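Restriction endonuclease (Mycobacterium sp., PDB 4F0Q) probably recognises methylated cytosine in DNA and cuts the strands nearby, working as a tetrameric, modification-dependent restriction endonuclease with a magnesium ion bound. Local coordinates at residues A[19-24]-A[48-53]; A[315-320]-A[337-342]. All coordinates share one frame; numbering follows the deposited sequence.

Interactions 1 and 2 lie on opposite sides of the chain's centre, their nearest atoms about 27 Å apart, and share no helix or strand. Both are largely buried, yet they join different elements. Interaction 1 ties the short strand 22-24 to the brief helix 48-52; it is the smaller of the two, and its polar tie is an arginine side chain on a backbone carbonyl, with leucine, valine and tryptophan packing beside it. Interaction 2 pairs two neighbouring strands of the sheet in the endonuclease family region, so backbone hydrogen bonds set its frame, with apolar packing on one face and a charged network on the other. A third subunit reaches this second contact.

Interaction 1 (A[19-24]-A[48-53]); sequences KPRLVF and YHWLTS
R21 reaches across to the C-terminal end of the short helix 48-52 and hydrogen-bonds the carbonyl oxygen of L51. The main bond runs from R21 NE to L51 O, 2.9 Å long with an N-H...O angle of 162°; the oxygen lies at the guanidinium edge and near its plane, while the nitrogen is tilted 30° from the carbonyl plane. R21 NH2 adds a weak second bond to the same oxygen. With chi1 at 49°, CG is tucked between the backbone N and carbonyl carbon, and the chain then runs extended to NE, bringing the head up to the helix. Arginine suits this place because its long shaft gives apolar cover while its head satisfies a carbonyl near the helix's C-terminal end. R21 CD lies 4.1 Å from L51 CD1 and 4.2 Å from W50 CH2.

L51 divides its two methyls between neighbours: CD1 meets the arginine shaft, and CD2 packs 3.8 Å from V23 CB. The compact, branched V23 fits here, where its strand faces the helix. Beyond the contact, R21 NH2 also forms a salt bridge with D225, a second partner for the head. An arginine side chain bonded to a carbonyl at the C-terminal end of helix 48-52 thus ties that helix to strand 22-24, one half of a two-stranded antiparallel sheet with strand 218-220.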
loop_
_atom_site.group_PDB
_atom_site.type_symbol
_atom_site.label_atom_id
_atom_site.label_comp_id
_atom_site.label_asym_id
_atom_site.label_seq_id
_atom_site.Cartn_x
_atom_site.Cartn_y
_atom_site.Cartn_z
ATOM N N LYS A 19 -26.835 -13.999 -39.236
ATOM C CA LYS A 19 -25.411 -14.076 -39.539
ATOM C C LYS A 19 -24.599 -13.149 -38.640
ATOM O O LYS A 19 -24.792 -11.934 -38.660
ATOM C CB LYS A 19 -25.155 -13.737 -41.007
ATOM C CG LYS A 19 -23.717 -13.950 -41.446
ATOM C CD LYS A 19 -23.332 -15.416 -41.351
ATOM C CE LYS A 19 -21.880 -15.635 -41.743
ATOM N NZ LYS A 19 -21.493 -17.070 -41.642
ATOM N N PRO A 20 -23.682 -13.725 -37.848
ATOM C CA PRO A 20 -22.847 -12.958 -36.918
ATOM C C PRO A 20 -21.779 -12.145 -37.643
ATOM O O PRO A 20 -21.129 -12.660 -38.552
ATOM C CB PRO A 20 -22.172 -14.045 -36.067
ATOM C CG PRO A 20 -22.934 -15.307 -36.340
ATOM C CD PRO A 20 -23.435 -15.172 -37.737
ATOM N N ARG A 21 -21.607 -10.888 -37.245
ATOM C CA ARG A 21 -20.524 -10.066 -37.773
ATOM C C ARG A 21 -19.669 -9.493 -36.641
ATOM O O ARG A 21 -19.951 -8.425 -36.097
ATOM C CB ARG A 21 -21.056 -8.966 -38.702
ATOM C CG ARG A 21 -22.216 -8.157 -38.152
ATOM C CD ARG A 21 -22.675 -7.118 -39.161
ATOM N NE ARG A 21 -23.363 -6.002 -38.521
ATOM C CZ ARG A 21 -24.654 -5.996 -38.211
ATOM N NH1 ARG A 21 -25.409 -7.051 -38.481
ATOM N NH2 ARG A 21 -25.189 -4.933 -37.629
ATOM N N LEU A 22 -18.618 -10.228 -36.293
ATOM C CA LEU A 22 -17.793 -9.902 -35.138
ATOM C C LEU A 22 -16.753 -8.834 -35.445
ATOM O O LEU A 22 -15.937 -8.989 -36.354
ATOM C CB LEU A 22 -17.090 -11.160 -34.625
ATOM C CG LEU A 22 -17.971 -12.383 -34.363
ATOM C CD1 LEU A 22 -17.127 -13.548 -33.869
ATOM C CD2 LEU A 22 -19.071 -12.053 -33.369
ATOM N N VAL A 23 -16.783 -7.749 -34.678
ATOM C CA VAL A 23 -15.736 -6.739 -34.756
ATOM C C VAL A 23 -14.842 -6.849 -33.523
ATOM O O VAL A 23 -15.329 -6.901 -32.396
ATOM C CB VAL A 23 -16.313 -5.311 -34.900
ATOM C CG1 VAL A 23 -17.324 -5.020 -33.804
ATOM C CG2 VAL A 23 -15.195 -4.276 -34.898
ATOM N N PHE A 24 -13.534 -6.909 -33.745
ATOM C CA PHE A 24 -12.592 -7.101 -32.650
ATOM C C PHE A 24 -11.905 -5.800 -32.256
ATOM O O PHE A 24 -11.840 -4.859 -33.043
ATOM C CB PHE A 24 -11.552 -8.161 -33.019
ATOM C CG PHE A 24 -12.140 -9.514 -33.291
ATOM C CD1 PHE A 24 -12.331 -10.420 -32.260
ATOM C CD2 PHE A 24 -12.509 -9.879 -34.575
ATOM C CE1 PHE A 24 -12.876 -11.666 -32.506
ATOM C CE2 PHE A 24 -13.054 -11.123 -34.828
ATOM C CZ PHE A 24 -13.237 -12.018 -33.792
ATOM N N TYR A 48 -17.386 0.797 -42.484
ATOM C CA TYR A 48 -17.993 1.116 -41.197
ATOM C C TYR A 48 -19.515 1.057 -41.250
ATOM O O TYR A 48 -20.150 0.411 -40.417
ATOM C CB TYR A 48 -17.540 2.504 -40.725
ATOM C CG TYR A 48 -18.332 3.047 -39.552
ATOM C CD1 TYR A 48 -17.950 2.774 -38.246
ATOM C CD2 TYR A 48 -19.458 3.838 -39.755
ATOM C CE1 TYR A 48 -18.671 3.271 -37.174
ATOM C CE2 TYR A 48 -20.184 4.334 -38.693
ATOM C CZ TYR A 48 -19.788 4.049 -37.405
ATOM O OH TYR A 48 -20.513 4.547 -36.347
ATOM N N HIS A 49 -20.092 1.740 -42.234
ATOM C CA HIS A 49 -21.542 1.874 -42.330
ATOM C C HIS A 49 -22.256 0.547 -42.567
ATOM O O HIS A 49 -23.418 0.390 -42.198
ATOM C CB HIS A 49 -21.922 2.895 -43.404
ATOM C CG HIS A 49 -21.618 4.310 -43.019
ATOM N ND1 HIS A 49 -22.343 4.991 -42.065
ATOM C CD2 HIS A 49 -20.665 5.167 -43.453
ATOM C CE1 HIS A 49 -21.852 6.210 -41.930
ATOM N NE2 HIS A 49 -20.833 6.343 -42.761
ATOM N N TRP A 50 -21.564 -0.406 -43.179
ATOM C CA TRP A 50 -22.127 -1.739 -43.337
ATOM C C TRP A 50 -22.090 -2.493 -42.015
ATOM O O TRP A 50 -23.043 -3.181 -41.654
ATOM C CB TRP A 50 -21.377 -2.539 -44.401
ATOM C CG TRP A 50 -21.758 -3.986 -44.389
ATOM C CD1 TRP A 50 -22.826 -4.556 -45.014
ATOM C CD2 TRP A 50 -21.083 -5.044 -43.698
ATOM N NE1 TRP A 50 -22.856 -5.906 -44.763
ATOM C CE2 TRP A 50 -21.798 -6.231 -43.956
ATOM C CE3 TRP A 50 -19.945 -5.104 -42.888
ATOM C CZ2 TRP A 50 -21.408 -7.464 -43.437
ATOM C CZ3 TRP A 50 -19.561 -6.329 -42.372
ATOM C CH2 TRP A 50 -20.291 -7.492 -42.648
ATOM N N LEU A 51 -20.977 -2.361 -41.302
ATOM C CA LEU A 51 -20.784 -3.068 -40.042
ATOM C C LEU A 51 -21.753 -2.575 -38.971
ATOM O O LEU A 51 -22.256 -3.361 -38.170
ATOM C CB LEU A 51 -19.337 -2.911 -39.565
ATOM C CG LEU A 51 -18.923 -3.664 -38.299
ATOM C CD1 LEU A 51 -19.121 -5.164 -38.472
ATOM C CD2 LEU A 51 -17.479 -3.348 -37.940
ATOM N N THR A 52 -22.020 -1.273 -38.971
ATOM C CA THR A 52 -22.885 -0.671 -37.961
ATOM C C THR A 52 -24.355 -0.675 -38.370
ATOM O O THR A 52 -25.243 -0.711 -37.518
ATOM C CB THR A 52 -22.459 0.773 -37.641
ATOM O OG1 THR A 52 -22.462 1.553 -38.844
ATOM C CG2 THR A 52 -21.068 0.791 -37.035
ATOM N N SER A 53 -24.608 -0.631 -39.673
ATOM C CA SER A 53 -25.974 -0.608 -40.181
ATOM C C SER A 53 -26.053 -1.167 -41.596
ATOM O O SER A 53 -26.137 -0.405 -42.558
ATOM C CB SER A 53 -26.524 0.818 -40.161
ATOM O OG SER A 53 -27.851 0.857 -40.654
#

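Interaction 2 (A[315-320]-A[337-342]); sequences SGARYK and GRIDMG
Y319 and I339 face each other as a non-hydrogen-bonded pair of antiparallel strands, their side chains crossing at about a right angle. Y319 CD2 touches I339 CG1 at 3.6 Å, and one face of the ring lies over R338 O, offset toward the rim. CG of Y319 is anti to the backbone N (chi1 -169°), which carries the ring along the partner strand until OH comes 3.2 Å from G337 CA. Glycine fits there, since a side chain at that position would collide with the hydroxyl. A317 CB packs 4.1 Å from I339 CG2, a small methyl against the branch of the isoleucine.

The other face of the pair is charged. K320 is bent at chi2 and chi4, and this curl delivers NZ to D340 OD2, 2.7 Å away, in a salt bridge that meets the oxygen nearly along its C-O axis. R338 lies obliquely across the lysine, with K320 CG at the guanidinium edge of R338, 3.6 Å from R338 NH2. K320 NZ and R338 NH2 are 3.7 Å apart, and D340, paired with both residues, probably offsets their repulsion. R338 NE and D340 OD1 attract by charge only, the oxygen lying well out of the guanidinium plane.

Backbone bonds set the register: K320 N to R338 O at 2.6 Å, R338 N to K320 O, and D340 N to R318 O at 3.1 Å.

Strand 335-342 continues the sheet on its other edge by pairing with strand 347-357, where I339 touches V350 and V352. Helix 297-314 lies against the Y319 and I339 face, its F312 meeting the tyrosine ring nearly parallel.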
loop_
_atom_site.group_PDB
_atom_site.type_symbol
_atom_site.label_atom_id
_atom_site.label_comp_id
_atom_site.label_asym_id
_atom_site.label_seq_id
_atom_site.Cartn_x
_atom_site.Cartn_y
_atom_site.Cartn_z
ATOM N N SER A 315 -5.565 9.139 -9.721
ATOM C CA SER A 315 -6.117 7.794 -9.629
ATOM C C SER A 315 -7.212 7.719 -8.573
ATOM O O SER A 315 -7.655 6.630 -8.206
ATOM C CB SER A 315 -5.012 6.794 -9.292
ATOM O OG SER A 315 -3.967 6.844 -10.246
ATOM N N GLY A 316 -7.642 8.877 -8.084
ATOM C CA GLY A 316 -8.661 8.939 -7.053
ATOM C C GLY A 316 -8.111 8.749 -5.652
ATOM O O GLY A 316 -8.837 8.912 -4.668
ATOM N N ALA A 317 -6.830 8.403 -5.557
ATOM C CA ALA A 317 -6.191 8.204 -4.261
ATOM C C ALA A 317 -6.105 9.509 -3.480
ATOM O O ALA A 317 -5.621 10.519 -3.991
ATOM C CB ALA A 317 -4.796 7.610 -4.443
ATOM N N ARG A 318 -6.576 9.484 -2.238
ATOM C CA ARG A 318 -6.549 10.669 -1.389
ATOM C C ARG A 318 -5.178 10.874 -0.760
ATOM O O ARG A 318 -4.839 10.249 0.239
ATOM C CB ARG A 318 -7.649 10.605 -0.325
ATOM C CG ARG A 318 -9.048 10.503 -0.924
ATOM C CD ARG A 318 -10.132 10.707 0.121
ATOM N NE ARG A 318 -9.894 11.885 0.951
ATOM C CZ ARG A 318 -10.276 13.120 0.642
ATOM N NH1 ARG A 318 -10.921 13.355 -0.494
ATOM N NH2 ARG A 318 -10.007 14.120 1.473
ATOM N N TYR A 319 -4.396 11.761 -1.362
ATOM C CA TYR A 319 -3.022 11.981 -0.950
ATOM C C TYR A 319 -2.922 13.134 0.046
ATOM O O TYR A 319 -3.609 14.148 -0.089
ATOM C CB TYR A 319 -2.158 12.253 -2.184
ATOM C CG TYR A 319 -0.668 12.242 -1.935
ATOM C CD1 TYR A 319 0.002 13.401 -1.570
ATOM C CD2 TYR A 319 0.071 11.076 -2.088
ATOM C CE1 TYR A 319 1.363 13.399 -1.351
ATOM C CE2 TYR A 319 1.434 11.063 -1.871
ATOM C CZ TYR A 319 2.074 12.226 -1.504
ATOM O OH TYR A 319 3.433 12.218 -1.288
ATOM N N LYS A 320 -2.070 12.967 1.052
ATOM C CA LYS A 320 -1.834 14.018 2.033
ATOM C C LYS A 320 -0.395 14.511 1.946
ATOM O O LYS A 320 0.547 13.721 2.009
ATOM C CB LYS A 320 -2.143 13.522 3.448
ATOM C CG LYS A 320 -3.564 13.005 3.628
ATOM C CD LYS A 320 -4.590 14.071 3.278
ATOM C CE LYS A 320 -6.003 13.504 3.323
ATOM N NZ LYS A 320 -6.336 12.966 4.679
ATOM N N GLY A 337 5.042 11.617 2.030
ATOM C CA GLY A 337 3.626 11.910 1.909
ATOM C C GLY A 337 2.802 10.793 2.523
ATOM O O GLY A 337 3.347 9.904 3.176
ATOM N N ARG A 338 1.490 10.827 2.315
ATOM C CA ARG A 338 0.613 9.810 2.887
ATOM C C ARG A 338 -0.665 9.628 2.077
ATOM O O ARG A 338 -1.263 10.600 1.617
ATOM C CB ARG A 338 0.258 10.162 4.334
ATOM C CG ARG A 338 -0.497 9.067 5.070
ATOM C CD ARG A 338 -1.014 9.552 6.415
ATOM N NE ARG A 338 -2.085 10.533 6.266
ATOM C CZ ARG A 338 -2.759 11.063 7.281
ATOM N NH1 ARG A 338 -2.474 10.709 8.526
ATOM N NH2 ARG A 338 -3.719 11.947 7.052
ATOM N N ILE A 339 -1.080 8.377 1.907
ATOM C CA ILE A 339 -2.337 8.081 1.231
ATOM C C ILE A 339 -3.297 7.381 2.185
ATOM O O ILE A 339 -2.915 6.444 2.879
ATOM C CB ILE A 339 -2.121 7.189 -0.008
ATOM C CG1 ILE A 339 -1.174 7.865 -0.999
ATOM C CG2 ILE A 339 -3.449 6.868 -0.682
ATOM C CD1 ILE A 339 -0.899 7.038 -2.227
ATOM N N ASP A 340 -4.540 7.844 2.229
ATOM C CA ASP A 340 -5.554 7.192 3.046
ATOM C C ASP A 340 -6.311 6.160 2.219
ATOM O O ASP A 340 -7.236 6.501 1.481
ATOM C CB ASP A 340 -6.518 8.220 3.638
ATOM C CG ASP A 340 -5.838 9.163 4.610
ATOM O OD1 ASP A 340 -4.817 8.765 5.209
ATOM O OD2 ASP A 340 -6.326 10.300 4.776
ATOM N N MET A 341 -5.906 4.900 2.340
ATOM C CA MET A 341 -6.509 3.824 1.559
ATOM C C MET A 341 -7.787 3.300 2.202
ATOM O O MET A 341 -7.784 2.860 3.351
ATOM C CB MET A 341 -5.508 2.687 1.339
ATOM C CG MET A 341 -4.341 3.067 0.441
ATOM S SD MET A 341 -3.212 1.700 0.105
ATOM C CE MET A 341 -4.293 0.568 -0.762
ATOM N N GLY A 342 -8.879 3.351 1.446
ATOM C CA GLY A 342 -10.179 2.947 1.946
ATOM C C GLY A 342 -11.220 4.006 1.648
ATOM O O GLY A 342 -11.208 4.617 0.580
#